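Local coordinates for flagellar biosynthetic protein FlhB (Shewanella putrefaciens CN-32, PDB 6Z0W) that probably helps form the flagellar rod and export flagellar proteins, as the cytoplasmic domain of a type III secretion membrane protein, at residues A[34-46]-A[75-89]. Residues are numbered along the deposited sequence; the frame is centred on the assembly and turned at random.
Sequences KRSAAPFVIAKGV and YHTTKLDQQIPEGLF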
loop_
_atom_site.group_PDB
_atom_site.type_symbol
_atom_site.label_atom_id
_atom_site.label_comp_id
_atom_site.label_asym_id
_atom_site.label_seq_id
_atom_site.Cartn_x
_atom_site.Cartn_y
_atom_site.Cartn_z
ATOM N N LYS A 34 -7.232 9.449 -14.382
ATOM C CA LYS A 34 -8.441 10.180 -14.749
ATOM C C LYS A 34 -9.228 10.635 -13.531
ATOM O O LYS A 34 -10.107 11.482 -13.667
ATOM C CB LYS A 34 -9.334 9.366 -15.690
ATOM C CG LYS A 34 -9.972 8.157 -15.125
ATOM C CD LYS A 34 -10.743 7.402 -16.215
ATOM C CE LYS A 34 -11.159 6.022 -15.693
ATOM N NZ LYS A 34 -9.964 5.242 -15.243
ATOM N N ARG A 35 -8.869 10.160 -12.347
ATOM C CA ARG A 35 -9.507 10.495 -11.086
ATOM C C ARG A 35 -8.607 11.336 -10.189
ATOM O O ARG A 35 -9.079 12.299 -9.578
ATOM C CB ARG A 35 -9.909 9.206 -10.345
ATOM C CG ARG A 35 -11.216 9.255 -9.567
ATOM C CD ARG A 35 -11.196 8.302 -8.321
ATOM N NE ARG A 35 -10.301 8.779 -7.258
ATOM C CZ ARG A 35 -10.431 8.518 -5.957
ATOM N NH1 ARG A 35 -11.430 7.769 -5.511
ATOM N NH2 ARG A 35 -9.552 9.016 -5.089
ATOM N N SER A 36 -7.317 11.008 -10.097
ATOM C CA SER A 36 -6.437 11.720 -9.171
ATOM C C SER A 36 -5.000 11.678 -9.666
ATOM O O SER A 36 -4.531 10.656 -10.180
ATOM C CB SER A 36 -6.490 11.113 -7.764
ATOM O OG SER A 36 -7.805 10.690 -7.480
ATOM N N ALA A 37 -4.304 12.798 -9.470
ATOM C CA ALA A 37 -2.881 12.841 -9.765
ATOM C C ALA A 37 -2.105 11.879 -8.870
ATOM O O ALA A 37 -1.099 11.295 -9.304
ATOM C CB ALA A 37 -2.366 14.279 -9.596
ATOM N N ALA A 38 -2.547 11.693 -7.595
ATOM C CA ALA A 38 -1.752 10.810 -6.735
ATOM C C ALA A 38 -2.421 9.439 -6.560
ATOM O O ALA A 38 -3.651 9.335 -6.599
ATOM C CB ALA A 38 -1.548 11.437 -5.356
ATOM N N PRO A 39 -1.646 8.369 -6.347
ATOM C CA PRO A 39 -2.272 7.078 -6.052
ATOM C C PRO A 39 -3.173 7.209 -4.834
ATOM O O PRO A 39 -2.975 8.073 -3.974
ATOM C CB PRO A 39 -1.081 6.155 -5.766
ATOM C CG PRO A 39 0.111 6.827 -6.370
ATOM C CD PRO A 39 -0.175 8.306 -6.228
ATOM N N PHE A 40 -4.183 6.357 -4.778
ATOM C CA PHE A 40 -5.106 6.361 -3.661
ATOM C C PHE A 40 -5.260 4.957 -3.085
ATOM O O PHE A 40 -5.014 3.946 -3.751
ATOM C CB PHE A 40 -6.492 6.917 -4.049
ATOM C CG PHE A 40 -7.003 6.451 -5.394
ATOM C CD1 PHE A 40 -7.918 5.401 -5.499
ATOM C CD2 PHE A 40 -6.598 7.099 -6.557
ATOM C CE1 PHE A 40 -8.383 4.994 -6.755
ATOM C CE2 PHE A 40 -7.060 6.704 -7.786
ATOM C CZ PHE A 40 -7.955 5.657 -7.893
ATOM N N VAL A 41 -5.705 4.906 -1.832
ATOM C CA VAL A 41 -5.879 3.636 -1.133
ATOM C C VAL A 41 -7.325 3.195 -1.323
ATOM O O VAL A 41 -8.246 3.953 -1.017
ATOM C CB VAL A 41 -5.521 3.780 0.356
ATOM C CG1 VAL A 41 -6.053 2.620 1.164
ATOM C CG2 VAL A 41 -3.990 3.933 0.511
ATOM N N ILE A 42 -7.535 1.977 -1.829
ATOM C CA ILE A 42 -8.893 1.462 -2.019
ATOM C C ILE A 42 -9.230 0.337 -1.057
ATOM O O ILE A 42 -10.415 -0.039 -0.954
ATOM C CB ILE A 42 -9.132 1.003 -3.474
ATOM C CG1 ILE A 42 -8.170 -0.133 -3.824
ATOM C CG2 ILE A 42 -8.894 2.144 -4.421
ATOM C CD1 ILE A 42 -8.378 -0.643 -5.231
ATOM N N ALA A 43 -8.246 -0.190 -0.329
ATOM C CA ALA A 43 -8.494 -1.108 0.776
ATOM C C ALA A 43 -7.300 -1.048 1.727
ATOM O O ALA A 43 -6.168 -0.808 1.295
ATOM C CB ALA A 43 -8.716 -2.544 0.274
ATOM N N LYS A 44 -7.560 -1.251 3.018
ATOM C CA LYS A 44 -6.486 -1.330 3.986
ATOM C C LYS A 44 -6.966 -2.114 5.199
ATOM O O LYS A 44 -8.157 -2.155 5.497
ATOM C CB LYS A 44 -5.993 0.067 4.410
ATOM C CG LYS A 44 -6.894 0.853 5.370
ATOM C CD LYS A 44 -6.105 2.112 5.778
ATOM C CE LYS A 44 -6.732 2.978 6.852
ATOM N NZ LYS A 44 -5.954 4.264 6.981
ATOM N N GLY A 45 -6.019 -2.734 5.895
ATOM C CA GLY A 45 -6.340 -3.476 7.102
ATOM C C GLY A 45 -5.073 -3.899 7.799
ATOM O O GLY A 45 -3.978 -3.883 7.220
ATOM N N VAL A 46 -5.225 -4.262 9.062
ATOM C CA VAL A 46 -4.099 -4.826 9.770
ATOM C C VAL A 46 -4.419 -6.268 10.099
ATOM O O VAL A 46 -5.570 -6.726 10.018
ATOM C CB VAL A 46 -3.720 -4.041 11.044
ATOM C CG1 VAL A 46 -3.298 -2.616 10.683
ATOM C CG2 VAL A 46 -4.876 -4.074 12.075
ATOM N N TYR A 75 -0.682 3.383 5.580
ATOM C CA TYR A 75 -1.826 3.025 6.415
ATOM C C TYR A 75 -2.177 4.150 7.387
ATOM O O TYR A 75 -3.354 4.523 7.522
ATOM C CB TYR A 75 -1.532 1.729 7.175
ATOM C CG TYR A 75 -2.732 1.192 7.937
ATOM C CD1 TYR A 75 -3.540 0.213 7.379
ATOM C CD2 TYR A 75 -3.069 1.688 9.202
ATOM C CE1 TYR A 75 -4.644 -0.272 8.052
ATOM C CE2 TYR A 75 -4.181 1.199 9.899
ATOM C CZ TYR A 75 -4.963 0.221 9.317
ATOM O OH TYR A 75 -6.072 -0.289 9.964
ATOM N N HIS A 76 -1.157 4.729 8.036
ATOM C CA HIS A 76 -1.368 5.712 9.098
ATOM C C HIS A 76 -1.825 7.063 8.592
ATOM O O HIS A 76 -2.383 7.831 9.384
ATOM C CB HIS A 76 -0.089 5.914 9.904
ATOM C CG HIS A 76 0.323 4.708 10.679
ATOM N ND1 HIS A 76 1.644 4.367 10.872
ATOM C CD2 HIS A 76 -0.410 3.761 11.302
ATOM C CE1 HIS A 76 1.706 3.259 11.584
ATOM N NE2 HIS A 76 0.474 2.871 11.856
ATOM N N THR A 77 -1.604 7.364 7.303
ATOM C CA THR A 77 -1.747 8.708 6.756
ATOM C C THR A 77 -2.807 8.827 5.661
ATOM O O THR A 77 -3.022 9.935 5.150
ATOM C CB THR A 77 -0.409 9.183 6.177
ATOM O OG1 THR A 77 -0.074 8.386 5.032
ATOM C CG2 THR A 77 0.710 9.112 7.203
ATOM N N THR A 78 -3.459 7.729 5.277
ATOM C CA THR A 78 -4.348 7.691 4.121
ATOM C C THR A 78 -5.589 6.889 4.477
ATOM O O THR A 78 -5.491 5.663 4.628
ATOM C CB THR A 78 -3.648 7.035 2.912
ATOM O OG1 THR A 78 -2.330 7.573 2.763
ATOM C CG2 THR A 78 -4.454 7.270 1.622
ATOM N N LYS A 79 -6.750 7.557 4.581
ATOM C CA LYS A 79 -8.009 6.830 4.719
ATOM C C LYS A 79 -8.424 6.155 3.409
ATOM O O LYS A 79 -7.916 6.463 2.330
ATOM C CB LYS A 79 -9.150 7.744 5.136
ATOM C CG LYS A 79 -8.869 8.790 6.156
ATOM C CD LYS A 79 -10.192 9.168 6.764
ATOM C CE LYS A 79 -10.008 9.895 8.079
ATOM N NZ LYS A 79 -11.267 10.518 8.608
ATOM N N LEU A 80 -9.421 5.276 3.510
ATOM C CA LEU A 80 -9.980 4.623 2.340
ATOM C C LEU A 80 -10.435 5.655 1.319
ATOM O O LEU A 80 -11.058 6.659 1.675
ATOM C CB LEU A 80 -11.156 3.753 2.757
ATOM C CG LEU A 80 -10.739 2.460 3.429
ATOM C CD1 LEU A 80 -11.958 1.736 4.014
ATOM C CD2 LEU A 80 -10.047 1.616 2.371
ATOM N N ASP A 81 -10.098 5.410 0.056
ATOM C CA ASP A 81 -10.503 6.226 -1.081
ATOM C C ASP A 81 -9.836 7.598 -1.082
ATOM O O ASP A 81 -10.260 8.491 -1.808
ATOM C CB ASP A 81 -12.036 6.352 -1.147
ATOM C CG ASP A 81 -12.746 4.983 -1.102
ATOM O OD1 ASP A 81 -12.135 3.966 -1.510
ATOM O OD2 ASP A 81 -13.920 4.916 -0.660
ATOM N N GLN A 82 -8.756 7.764 -0.328
ATOM C CA GLN A 82 -8.037 9.022 -0.218
ATOM C C GLN A 82 -6.670 8.899 -0.895
ATOM O O GLN A 82 -6.070 7.821 -0.927
ATOM C CB GLN A 82 -7.880 9.419 1.265
ATOM C CG GLN A 82 -7.347 10.831 1.503
ATOM C CD GLN A 82 -7.014 11.156 2.981
ATOM O OE1 GLN A 82 -6.758 10.265 3.817
ATOM N NE2 GLN A 82 -7.028 12.456 3.298
ATOM N N GLN A 83 -6.191 10.005 -1.484
ATOM C CA GLN A 83 -4.834 10.017 -2.017
ATOM C C GLN A 83 -3.799 9.973 -0.903
ATOM O O GLN A 83 -3.969 10.575 0.164
ATOM C CB GLN A 83 -4.591 11.260 -2.889
ATOM C CG GLN A 83 -5.802 11.648 -3.710
ATOM C CD GLN A 83 -5.560 12.827 -4.637
ATOM O OE1 GLN A 83 -4.580 12.863 -5.393
ATOM N NE2 GLN A 83 -6.445 13.817 -4.561
ATOM N N ILE A 84 -2.722 9.236 -1.151
ATOM C CA ILE A 84 -1.558 9.235 -0.263
ATOM C C ILE A 84 -1.038 10.661 -0.112
ATOM O O ILE A 84 -1.200 11.486 -1.027
ATOM C CB ILE A 84 -0.433 8.332 -0.797
ATOM C CG1 ILE A 84 0.016 8.849 -2.179
ATOM C CG2 ILE A 84 -0.895 6.908 -0.828
ATOM C CD1 ILE A 84 1.204 8.109 -2.776
ATOM N N PRO A 85 -0.387 10.979 1.008
ATOM C CA PRO A 85 0.248 12.294 1.151
ATOM C C PRO A 85 1.333 12.507 0.109
ATOM O O PRO A 85 2.009 11.568 -0.337
ATOM C CB PRO A 85 0.866 12.243 2.556
ATOM C CG PRO A 85 0.195 11.095 3.248
ATOM C CD PRO A 85 -0.111 10.108 2.164
ATOM N N GLU A 86 1.539 13.771 -0.217
ATOM C CA GLU A 86 2.550 14.133 -1.199
ATOM C C GLU A 86 3.937 13.619 -0.801
ATOM O O GLU A 86 4.721 13.219 -1.670
ATOM C CB GLU A 86 2.515 15.648 -1.379
ATOM C CG GLU A 86 3.804 16.311 -1.770
ATOM C CD GLU A 86 3.760 17.812 -1.509
ATOM O OE1 GLU A 86 4.183 18.243 -0.414
ATOM O OE2 GLU A 86 3.290 18.558 -2.395
ATOM N N GLY A 87 4.239 13.554 0.498
ATOM C CA GLY A 87 5.553 13.092 0.905
ATOM C C GLY A 87 5.843 11.643 0.540
ATOM O O GLY A 87 7.009 11.227 0.591
ATOM N N LEU A 88 4.807 10.858 0.186
ATOM C CA LEU A 88 4.975 9.460 -0.186
ATOM C C LEU A 88 4.827 9.221 -1.680
ATOM O O LEU A 88 4.884 8.066 -2.119
ATOM C CB LEU A 88 3.971 8.573 0.575
ATOM C CG LEU A 88 4.122 8.608 2.113
ATOM C CD1 LEU A 88 3.123 7.645 2.790
ATOM C CD2 LEU A 88 5.574 8.281 2.494
ATOM N N PHE A 89 4.623 10.269 -2.471
ATOM C CA PHE A 89 4.333 10.052 -3.886
ATOM C C PHE A 89 5.482 9.335 -4.586
ATOM O O PHE A 89 5.281 8.312 -5.246
ATOM C CB PHE A 89 4.039 11.372 -4.602
ATOM C CG PHE A 89 3.790 11.178 -6.069
ATOM C CD1 PHE A 89 2.508 10.884 -6.535
ATOM C CD2 PHE A 89 4.835 11.223 -6.986
ATOM C CE1 PHE A 89 2.271 10.679 -7.903
ATOM C CE2 PHE A 89 4.600 10.995 -8.360
ATOM C CZ PHE A 89 3.323 10.724 -8.811
#
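The Tyr75 ring lies between two side chains of strand 40-46: Val46 CG1 sits over one face, 3.6 Å from CZ, and Lys44 CD crosses the opposite face, while the backbone N of Gly45 meets the ring edge. Farther along, the Arg35 guanidinium takes Phe40 over one face; Ser36 OG and the carbonyl of Asp81 lie at its edge, the latter as a weak bond from NH2. Phe89 turns its edge to Ala37 O and Ala38 CA, with Pro39 CD coming in obliquely, 3.7 Å from CD1.

Lys44 starts with CG between its backbone N and carbonyl carbon (chi1 75°), then runs extended over Tyr75 until NZ stands 4.5 Å from the ring centroid, a cation-pi contact only 8° off the normal. There NZ is gripped by two carbonyls at the end of helix 68-77: Tyr75 O, in its carbonyl plane at 2.7 Å, and Thr78 O, approached from above its plane at 2.8 Å.

Between these ends, residues 81-84 run antiparallel to 39-41 along strand 40-46, one of the sheet's two outermost strands. Phe40 and Gln83 form a single non-hydrogen-bonded bridge, flanked by Val41 N to Gln82 O and Ile84 N to Pro39 O. The type II turn from Lys79 to Gln82, just before this pairing, lets Asp81 N donate to Val41 O at 2.6 Å. Gln83, extended beyond CG, lends OE1 to Ala38 N at 3.2 Å. On the side of helix 89-100, Ile84 CD1 packs on Pro39 CD, and both residues reach its Val92.

Backbone bonds thus tie the loop after helix 68-77 to an edge strand of the mixed sheet in the FlhB cytoplasmic domain, while the Lys44 ammonium, fixed over the Tyr75 ring, probably offsets the negative end of that helix.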